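PDB 2BR3: cephalosporin hydroxylase CMCI from Streptomyces clavuligerus, which probably takes part in the 7-alpha-methoxylation of cephalosporins during cephamycin biosynthesis and has a methyltransferase-like Rossmann fold. Local coordinates for residues Arg59-Leu64 with Ser95-Arg100; Thr84-Gly89 with Gln111-Asp116; Phe157-His162 with Phe183-Met188. The protein carries 1 engineered substitution. All blocks are in the same frame, centred on the assembly; numbering follows the deposited sequence.

From the N terminus the chain first passes 59-64, the turn and second strand of a short hairpin, before helix 67-80. It then runs through strand 84-88, helix 94-106 and strand 111-116. Interaction 1 closes a loop from the hairpin to the helix. Interaction 2 opens inside that loop and ends beyond it, so the two cross. They touch where L96 and F99 lie on E87 and I85. Interaction 3 follows in series and closes the crossover through helix 165-175, a second beta-alpha-beta unit. Strands 84-88 and 155-159 are neighbours, so interactions 2 and 3 share one sheet, with L88 O 2.8 Å from D160 N. F99 also packs on I158, linking interactions 1 and 3.

Interaction 1 (Arg59-Leu64 with Ser95-Arg100); sequences RGLRML and SLAWFR
M63 reaches across from strand 61-63 to S95 and W98 on helix 94-106. The CB of M63 is not aimed at the helix; the bends farther out bring the end of the chain to it. CG stands beside the backbone N (chi1 -85°), the turn about chi2 brings the sulfur to the helix, and the turn about chi3 sets CE. SD lies 3.9 Å from W98 CB and 4.2 Å from W98 CG. It sits 4.8 Å from the centroid of the five-membered W98 ring, at an oblique approach, which makes a Met-aromatic contact. The last atom, CE, ends 3.5 Å from S95 OG. The M63 and W98 side chains cross at about a right angle.

Two residues nearer the turn, L61 CD1 meets A97 CB at 3.9 Å. Farther out, R59 NH2 and R100 NH2 are 3.7 Å apart, with their guanidinium planes turned 70° to each other. Both are drawn to D128, one to each carboxylate oxygen, so the anion accounts for this pairing of arginines. D101 also holds R59 NE, and the carbonyl O of E130 takes R100 NH1. I105 of a second subunit packs on R59.

No hydrogen bond joins the two segments. Strand 61-63 of a beta-hairpin with 56-58 crosses helix segment 95-100 at 89°, on the helix that follows the first strand of the Rossmann-type sheet.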
loop_
_atom_site.group_PDB
_atom_site.type_symbol
_atom_site.label_atom_id
_atom_site.label_comp_id
_atom_site.label_asym_id
_atom_site.label_seq_id
_atom_site.Cartn_x
_atom_site.Cartn_y
_atom_site.Cartn_z
ATOM N N ARG F 59 -28.372 -8.535 -18.066
ATOM C CA ARG F 59 -29.205 -9.130 -19.113
ATOM C C ARG F 59 -28.926 -8.586 -20.512
ATOM O O ARG F 59 -29.844 -8.410 -21.299
ATOM C CB ARG F 59 -30.688 -8.959 -18.771
ATOM C CG ARG F 59 -31.024 -9.346 -17.353
ATOM C CD ARG F 59 -32.450 -9.825 -17.155
ATOM N NE ARG F 59 -33.430 -8.782 -17.461
ATOM C CZ ARG F 59 -34.505 -8.942 -18.237
ATOM N NH1 ARG F 59 -34.762 -10.111 -18.823
ATOM N NH2 ARG F 59 -35.328 -7.918 -18.442
ATOM N N GLY F 60 -27.662 -8.341 -20.832
ATOM C CA GLY F 60 -27.301 -7.761 -22.113
ATOM C C GLY F 60 -27.423 -6.247 -22.153
ATOM O O GLY F 60 -27.307 -5.649 -23.224
ATOM N N LEU F 61 -27.662 -5.630 -20.995
ATOM C CA LEU F 61 -27.621 -4.169 -20.850
ATOM C C LEU F 61 -26.432 -3.765 -19.980
ATOM O O LEU F 61 -26.097 -4.447 -19.024
ATOM C CB LEU F 61 -28.912 -3.631 -20.209
ATOM C CG LEU F 61 -30.249 -3.964 -20.884
ATOM C CD1 LEU F 61 -31.408 -3.316 -20.124
ATOM C CD2 LEU F 61 -30.254 -3.527 -22.349
ATOM N N ARG F 62 -25.809 -2.644 -20.299
ATOM C CA ARG F 62 -24.730 -2.128 -19.485
ATOM C C ARG F 62 -25.238 -1.660 -18.116
ATOM O O ARG F 62 -26.348 -1.145 -17.999
ATOM C CB ARG F 62 -24.048 -0.977 -20.214
ATOM C CG ARG F 62 -23.329 -1.413 -21.491
ATOM C CD ARG F 62 -22.337 -0.381 -22.030
ATOM N NE ARG F 62 -21.427 0.055 -20.976
ATOM C CZ ARG F 62 -20.787 1.214 -20.943
ATOM N NH1 ARG F 62 -20.909 2.098 -21.926
ATOM N NH2 ARG F 62 -20.008 1.487 -19.906
ATOM N N MET F 63 -24.398 -1.849 -17.094
ATOM C CA MET F 63 -24.630 -1.368 -15.730
ATOM C C MET F 63 -23.528 -0.387 -15.377
ATOM O O MET F 63 -22.347 -0.772 -15.378
ATOM C CB MET F 63 -24.537 -2.525 -14.726
ATOM C CG MET F 63 -25.812 -3.320 -14.526
ATOM S SD MET F 63 -27.201 -2.432 -13.790
ATOM C CE MET F 63 -26.406 -1.105 -12.901
ATOM N N LEU F 64 -23.896 0.855 -15.050
ATOM C CA LEU F 64 -22.918 1.838 -14.553
ATOM C C LEU F 64 -22.782 1.794 -13.030
ATOM O O LEU F 64 -21.921 2.454 -12.464
ATOM C CB LEU F 64 -23.268 3.257 -15.004
ATOM C CG LEU F 64 -23.482 3.476 -16.505
ATOM C CD1 LEU F 64 -23.993 4.874 -16.763
ATOM C CD2 LEU F 64 -22.200 3.218 -17.286
ATOM N N SER F 95 -29.853 0.483 -15.435
ATOM C CA SER F 95 -30.184 0.696 -14.024
ATOM C C SER F 95 -31.692 0.620 -13.804
ATOM O O SER F 95 -32.162 -0.057 -12.884
ATOM C CB SER F 95 -29.617 2.032 -13.524
ATOM O OG SER F 95 -28.212 1.916 -13.268
ATOM N N LEU F 96 -32.440 1.303 -14.671
ATOM C CA LEU F 96 -33.908 1.270 -14.663
ATOM C C LEU F 96 -34.425 -0.162 -14.685
ATOM O O LEU F 96 -35.268 -0.536 -13.874
ATOM C CB LEU F 96 -34.474 2.009 -15.879
ATOM C CG LEU F 96 -34.644 3.529 -15.862
ATOM C CD1 LEU F 96 -33.778 4.212 -14.820
ATOM C CD2 LEU F 96 -34.350 4.094 -17.244
ATOM N N ALA F 97 -33.909 -0.950 -15.620
ATOM C CA ALA F 97 -34.347 -2.325 -15.793
ATOM C C ALA F 97 -33.991 -3.141 -14.564
ATOM O O ALA F 97 -34.803 -3.932 -14.098
ATOM C CB ALA F 97 -33.716 -2.935 -17.045
ATOM N N TRP F 98 -32.787 -2.922 -14.034
ATOM C CA TRP F 98 -32.282 -3.659 -12.876
ATOM C C TRP F 98 -33.185 -3.458 -11.665
ATOM O O TRP F 98 -33.678 -4.421 -11.085
ATOM C CB TRP F 98 -30.859 -3.217 -12.533
ATOM C CG TRP F 98 -30.278 -3.944 -11.369
ATOM C CD1 TRP F 98 -29.800 -5.215 -11.358
ATOM C CD2 TRP F 98 -30.116 -3.448 -10.040
ATOM N NE1 TRP F 98 -29.351 -5.548 -10.104
ATOM C CE2 TRP F 98 -29.530 -4.479 -9.274
ATOM C CE3 TRP F 98 -30.405 -2.230 -9.412
ATOM C CZ2 TRP F 98 -29.227 -4.335 -7.925
ATOM C CZ3 TRP F 98 -30.101 -2.088 -8.067
ATOM C CH2 TRP F 98 -29.519 -3.141 -7.336
ATOM N N PHE F 99 -33.409 -2.202 -11.297
ATOM C CA PHE F 99 -34.336 -1.882 -10.215
ATOM C C PHE F 99 -35.681 -2.584 -10.402
ATOM O O PHE F 99 -36.214 -3.162 -9.455
ATOM C CB PHE F 99 -34.551 -0.366 -10.113
ATOM C CG PHE F 99 -33.457 0.351 -9.371
ATOM C CD1 PHE F 99 -32.684 1.314 -10.006
ATOM C CD2 PHE F 99 -33.206 0.059 -8.040
ATOM C CE1 PHE F 99 -31.672 1.975 -9.329
ATOM C CE2 PHE F 99 -32.197 0.707 -7.352
ATOM C CZ PHE F 99 -31.422 1.670 -7.996
ATOM N N ARG F 100 -36.222 -2.540 -11.620
ATOM C CA ARG F 100 -37.506 -3.173 -11.909
ATOM C C ARG F 100 -37.450 -4.686 -11.688
ATOM O O ARG F 100 -38.323 -5.244 -11.023
ATOM C CB ARG F 100 -37.966 -2.882 -13.345
ATOM C CG ARG F 100 -39.416 -3.325 -13.656
ATOM C CD ARG F 100 -39.586 -4.759 -14.183
ATOM N NE ARG F 100 -38.560 -5.142 -15.157
ATOM C CZ ARG F 100 -38.574 -4.831 -16.456
ATOM N NH1 ARG F 100 -39.564 -4.112 -16.983
ATOM N NH2 ARG F 100 -37.580 -5.245 -17.236
#

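Interaction 2 (Thr84-Gly89 with Gln111-Asp116); sequences TIVELG and QVIGID
Strands 84-88 and 111-116 are the two strands of a right-handed beta-alpha-beta unit, with helix 94-106 between them, at the core of the Rossmann-type sheet. T84 pairs with Q111 and the match runs on to L88 with I115, all parallel. I85 N bonds to Q111 O and I85 O accepts from I113 N. The bond from E87 N to I113 O is weak, bent to 129°. I115 N then gives to E87 O at 3.1 Å, and G89 N to I115 O at 3.0 Å.

On the face that carries T84, V86, L88, I113 and I115, I115 does most of the touching. Its CG1 stands beside the backbone N (chi1 -54°) and carries CD1 to V86 CG1 at 3.4 Å and L88 CD2 at 3.5 Å. I113 CD1 meets T84 CG2 at 4.0 Å. E87 points to the other face, where K65 forms a salt bridge with it.

At the C-terminal ends the D116 carboxylate lies beside G89, and D116 OD1 bonds to the N of D118. With a glycine after the first strand and an acid ending the second, this is an apolar sheet core with polar C-terminal strand ends, consistent with a cofactor site there as in class I methyltransferases.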
loop_
_atom_site.group_PDB
_atom_site.type_symbol
_atom_site.label_atom_id
_atom_site.label_comp_id
_atom_site.label_asym_id
_atom_site.label_seq_id
_atom_site.Cartn_x
_atom_site.Cartn_y
_atom_site.Cartn_z
ATOM N N THR F 84 -41.872 3.399 -5.188
ATOM C CA THR F 84 -41.383 4.270 -6.265
ATOM C C THR F 84 -39.869 4.467 -6.213
ATOM O O THR F 84 -39.326 4.753 -5.148
ATOM C CB THR F 84 -42.044 5.657 -6.166
ATOM O OG1 THR F 84 -43.475 5.536 -6.125
ATOM C CG2 THR F 84 -41.753 6.486 -7.420
ATOM N N ILE F 85 -39.200 4.331 -7.362
ATOM C CA ILE F 85 -37.785 4.680 -7.496
ATOM C C ILE F 85 -37.603 5.585 -8.723
ATOM O O ILE F 85 -37.841 5.162 -9.851
ATOM C CB ILE F 85 -36.895 3.410 -7.624
ATOM C CG1 ILE F 85 -37.164 2.423 -6.483
ATOM C CG2 ILE F 85 -35.413 3.790 -7.624
ATOM C CD1 ILE F 85 -36.647 1.014 -6.733
ATOM N N VAL F 86 -37.193 6.830 -8.492
ATOM C CA VAL F 86 -36.935 7.796 -9.559
ATOM C C VAL F 86 -35.437 7.852 -9.853
ATOM O O VAL F 86 -34.608 7.594 -8.981
ATOM C CB VAL F 86 -37.432 9.216 -9.172
ATOM C CG1 VAL F 86 -37.466 10.129 -10.389
ATOM C CG2 VAL F 86 -38.821 9.154 -8.510
ATOM N N GLU F 87 -35.101 8.210 -11.086
ATOM C CA GLU F 87 -33.725 8.222 -11.554
ATOM C C GLU F 87 -33.504 9.385 -12.520
ATOM O O GLU F 87 -33.985 9.346 -13.657
ATOM C CB GLU F 87 -33.427 6.905 -12.263
ATOM C CG GLU F 87 -32.706 5.887 -11.396
ATOM C CD GLU F 87 -31.219 5.823 -11.677
ATOM O OE1 GLU F 87 -30.480 5.308 -10.799
ATOM O OE2 GLU F 87 -30.797 6.283 -12.771
ATOM N N LEU F 88 -32.811 10.425 -12.049
ATOM C CA LEU F 88 -32.308 11.499 -12.902
ATOM C C LEU F 88 -31.025 11.065 -13.557
ATOM O O LEU F 88 -30.023 10.913 -12.879
ATOM C CB LEU F 88 -31.956 12.739 -12.083
ATOM C CG LEU F 88 -33.036 13.466 -11.310
ATOM C CD1 LEU F 88 -32.787 14.972 -11.429
ATOM C CD2 LEU F 88 -34.430 13.068 -11.792
ATOM N N GLY F 89 -31.043 10.927 -14.873
ATOM C CA GLY F 89 -29.894 10.457 -15.606
ATOM C C GLY F 89 -30.171 9.030 -15.985
ATOM O O GLY F 89 -30.203 8.150 -15.122
ATOM N N GLN F 111 -42.859 1.182 -9.155
ATOM C CA GLN F 111 -42.792 1.943 -10.397
ATOM C C GLN F 111 -41.409 2.565 -10.476
ATOM O O GLN F 111 -40.967 3.210 -9.528
ATOM C CB GLN F 111 -43.848 3.056 -10.427
ATOM C CG GLN F 111 -45.295 2.578 -10.359
ATOM C CD GLN F 111 -45.651 1.631 -11.482
ATOM O OE1 GLN F 111 -45.170 1.787 -12.609
ATOM N NE2 GLN F 111 -46.481 0.635 -11.180
ATOM N N VAL F 112 -40.734 2.353 -11.603
ATOM C CA VAL F 112 -39.420 2.936 -11.863
ATOM C C VAL F 112 -39.572 4.004 -12.939
ATOM O O VAL F 112 -40.273 3.786 -13.924
ATOM C CB VAL F 112 -38.401 1.871 -12.339
ATOM C CG1 VAL F 112 -37.000 2.463 -12.410
ATOM C CG2 VAL F 112 -38.421 0.643 -11.418
ATOM N N ILE F 113 -38.906 5.144 -12.746
ATOM C CA ILE F 113 -39.089 6.329 -13.591
ATOM C C ILE F 113 -37.756 6.898 -14.058
ATOM O O ILE F 113 -36.922 7.263 -13.232
ATOM C CB ILE F 113 -39.828 7.425 -12.804
ATOM C CG1 ILE F 113 -41.212 6.941 -12.360
ATOM C CG2 ILE F 113 -39.955 8.701 -13.646
ATOM C CD1 ILE F 113 -41.765 7.708 -11.188
ATOM N N GLY F 114 -37.570 6.990 -15.374
ATOM C CA GLY F 114 -36.381 7.587 -15.961
ATOM C C GLY F 114 -36.621 8.983 -16.517
ATOM O O GLY F 114 -37.333 9.154 -17.506
ATOM N N ILE F 115 -36.017 9.983 -15.876
ATOM C CA ILE F 115 -36.056 11.368 -16.345
ATOM C C ILE F 115 -34.687 11.713 -16.891
ATOM O O ILE F 115 -33.708 11.572 -16.185
ATOM C CB ILE F 115 -36.377 12.336 -15.184
ATOM C CG1 ILE F 115 -37.666 11.921 -14.457
ATOM C CG2 ILE F 115 -36.471 13.778 -15.690
ATOM C CD1 ILE F 115 -37.681 12.302 -12.985
ATOM N N ASP F 116 -34.624 12.141 -18.146
ATOM C CA ASP F 116 -33.392 12.690 -18.715
ATOM C C ASP F 116 -33.687 13.657 -19.860
ATOM O O ASP F 116 -34.730 13.568 -20.504
ATOM C CB ASP F 116 -32.472 11.571 -19.220
ATOM C CG ASP F 116 -31.008 11.981 -19.230
ATOM O OD1 ASP F 116 -30.391 12.035 -20.316
ATOM O OD2 ASP F 116 -30.391 12.280 -18.191
#

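Interaction 3 (Phe157-His162 with Phe183-Met188); sequences FIDDAH and FIIEDM
F157 and F183 pack tightly side by side on one face of two parallel strands. The planes are 10° apart but slid, with centroids 5.2 Å apart, so the buried rings barely overlap. I184 N bonds to F157 O and D159 N to I184 O, each at 2.9 Å; E186 N bonds to D159 O at 3.3 Å.

The partly exposed side is D160, H162, D187 and M188 in the loops beyond; E186 there is buried. H162 ND1 gives its N-H to D159 OD1 at 3.0 Å, in the plane of the ring but from above the carboxylate. H162 N bonds to D159 OD2 at 3.1 Å, an Asx motif. M188 CG makes a CH-pi contact over one ring face, 3.5 Å from the centroid, and the D160 carbonyl carbon lies over the other. Replacing H162 by alanine would remove the ring, so D159 OD1 would probably lose its imidazole partner and M188 CG the face it lies over.

The acids D160 and E186 share K65, and Y73 also holds E186. The nearest E186 side-chain atom is about 3 Å from a bound magnesium ion; these acids, with K65 among them, are consistent with a metal site.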
loop_
_atom_site.group_PDB
_atom_site.type_symbol
_atom_site.label_atom_id
_atom_site.label_comp_id
_atom_site.label_asym_id
_atom_site.label_seq_id
_atom_site.Cartn_x
_atom_site.Cartn_y
_atom_site.Cartn_z
ATOM N N PHE F 157 -35.288 8.636 -4.530
ATOM C CA PHE F 157 -34.920 9.559 -5.593
ATOM C C PHE F 157 -33.410 9.473 -5.772
ATOM O O PHE F 157 -32.673 9.652 -4.807
ATOM C CB PHE F 157 -35.326 10.978 -5.196
ATOM C CG PHE F 157 -35.355 11.953 -6.345
ATOM C CD1 PHE F 157 -36.540 12.226 -7.016
ATOM C CD2 PHE F 157 -34.201 12.613 -6.747
ATOM C CE1 PHE F 157 -36.565 13.135 -8.071
ATOM C CE2 PHE F 157 -34.228 13.516 -7.799
ATOM C CZ PHE F 157 -35.407 13.774 -8.459
ATOM N N ILE F 158 -32.945 9.198 -6.991
ATOM C CA ILE F 158 -31.509 9.045 -7.236
ATOM C C ILE F 158 -31.029 10.047 -8.266
ATOM O O ILE F 158 -31.539 10.074 -9.381
ATOM C CB ILE F 158 -31.156 7.626 -7.719
ATOM C CG1 ILE F 158 -31.771 6.561 -6.807
ATOM C CG2 ILE F 158 -29.644 7.456 -7.758
ATOM C CD1 ILE F 158 -31.683 5.142 -7.365
ATOM N N ASP F 159 -30.035 10.847 -7.883
ATOM C CA ASP F 159 -29.393 11.825 -8.764
ATOM C C ASP F 159 -28.134 11.243 -9.439
ATOM O O ASP F 159 -27.092 11.090 -8.805
ATOM C CB ASP F 159 -29.016 13.068 -7.955
ATOM C CG ASP F 159 -28.214 14.071 -8.757
ATOM O OD1 ASP F 159 -27.061 14.377 -8.369
ATOM O OD2 ASP F 159 -28.666 14.613 -9.781
ATOM N N ASP F 160 -28.261 10.905 -10.720
ATOM C CA ASP F 160 -27.136 10.512 -11.569
ATOM C C ASP F 160 -26.844 11.576 -12.642
ATOM O O ASP F 160 -26.185 11.286 -13.629
ATOM C CB ASP F 160 -27.424 9.161 -12.237
ATOM C CG ASP F 160 -27.199 7.989 -11.306
ATOM O OD1 ASP F 160 -26.101 7.911 -10.714
ATOM O OD2 ASP F 160 -28.052 7.092 -11.110
ATOM N N ALA F 161 -27.318 12.804 -12.442
ATOM C CA ALA F 161 -27.194 13.865 -13.450
ATOM C C ALA F 161 -26.310 15.034 -12.982
ATOM O O ALA F 161 -25.613 15.644 -13.782
ATOM C CB ALA F 161 -28.583 14.363 -13.845
ATOM N N HIS F 162 -26.389 15.359 -11.696
ATOM C CA HIS F 162 -25.437 16.245 -11.002
ATOM C C HIS F 162 -25.445 17.720 -11.408
ATOM O O HIS F 162 -24.468 18.423 -11.165
ATOM C CB HIS F 162 -24.015 15.676 -11.103
ATOM C CG HIS F 162 -23.978 14.190 -11.013
ATOM N ND1 HIS F 162 -24.747 13.492 -10.108
ATOM C CD2 HIS F 162 -23.295 13.264 -11.730
ATOM C CE1 HIS F 162 -24.532 12.198 -10.267
ATOM N NE2 HIS F 162 -23.653 12.031 -11.240
ATOM N N PHE F 183 -33.171 10.513 -0.539
ATOM C CA PHE F 183 -32.568 11.286 -1.621
ATOM C C PHE F 183 -31.096 10.936 -1.683
ATOM O O PHE F 183 -30.352 11.291 -0.778
ATOM C CB PHE F 183 -32.723 12.790 -1.414
ATOM C CG PHE F 183 -32.332 13.595 -2.613
ATOM C CD1 PHE F 183 -33.284 13.975 -3.547
ATOM C CD2 PHE F 183 -31.012 13.952 -2.826
ATOM C CE1 PHE F 183 -32.924 14.716 -4.665
ATOM C CE2 PHE F 183 -30.644 14.684 -3.947
ATOM C CZ PHE F 183 -31.595 15.069 -4.863
ATOM N N ILE F 184 -30.688 10.245 -2.750
ATOM C CA ILE F 184 -29.320 9.755 -2.903
ATOM C C ILE F 184 -28.632 10.452 -4.064
ATOM O O ILE F 184 -29.152 10.447 -5.175
ATOM C CB ILE F 184 -29.326 8.237 -3.157
ATOM C CG1 ILE F 184 -29.851 7.493 -1.928
ATOM C CG2 ILE F 184 -27.918 7.741 -3.500
ATOM C CD1 ILE F 184 -30.430 6.142 -2.248
ATOM N N ILE F 185 -27.473 11.049 -3.786
ATOM C CA ILE F 185 -26.581 11.621 -4.795
ATOM C C ILE F 185 -25.396 10.684 -5.010
ATOM O O ILE F 185 -24.648 10.407 -4.079
ATOM C CB ILE F 185 -26.059 12.988 -4.321
ATOM C CG1 ILE F 185 -27.220 13.966 -4.160
ATOM C CG2 ILE F 185 -25.049 13.538 -5.304
ATOM C CD1 ILE F 185 -26.896 15.236 -3.353
ATOM N N GLU F 186 -25.219 10.215 -6.236
ATOM C CA GLU F 186 -24.161 9.267 -6.563
ATOM C C GLU F 186 -22.950 10.014 -7.083
ATOM O O GLU F 186 -23.091 11.038 -7.740
ATOM C CB GLU F 186 -24.645 8.270 -7.624
ATOM C CG GLU F 186 -25.863 7.453 -7.189
ATOM C CD GLU F 186 -26.097 6.192 -8.022
ATOM O OE1 GLU F 186 -25.737 6.163 -9.210
ATOM O OE2 GLU F 186 -26.667 5.224 -7.484
ATOM N N ASP F 187 -21.767 9.494 -6.754
ATOM C CA ASP F 187 -20.452 9.943 -7.253
ATOM C C ASP F 187 -19.910 11.298 -6.773
ATOM O O ASP F 187 -18.735 11.393 -6.463
ATOM C CB ASP F 187 -20.394 9.922 -8.779
ATOM C CG ASP F 187 -20.630 8.555 -9.355
ATOM O OD1 ASP F 187 -19.842 7.639 -9.045
ATOM O OD2 ASP F 187 -21.569 8.325 -10.155
ATOM N N MET F 188 -20.740 12.331 -6.714
ATOM C CA MET F 188 -20.241 13.707 -6.715
ATOM C C MET F 188 -19.921 14.318 -5.362
ATOM O O MET F 188 -19.159 15.262 -5.304
ATOM C CB MET F 188 -21.240 14.624 -7.419
ATOM C CG MET F 188 -21.462 14.280 -8.880
ATOM S SD MET F 188 -20.386 15.192 -10.002
ATOM C CE MET F 188 -19.090 14.094 -10.074
#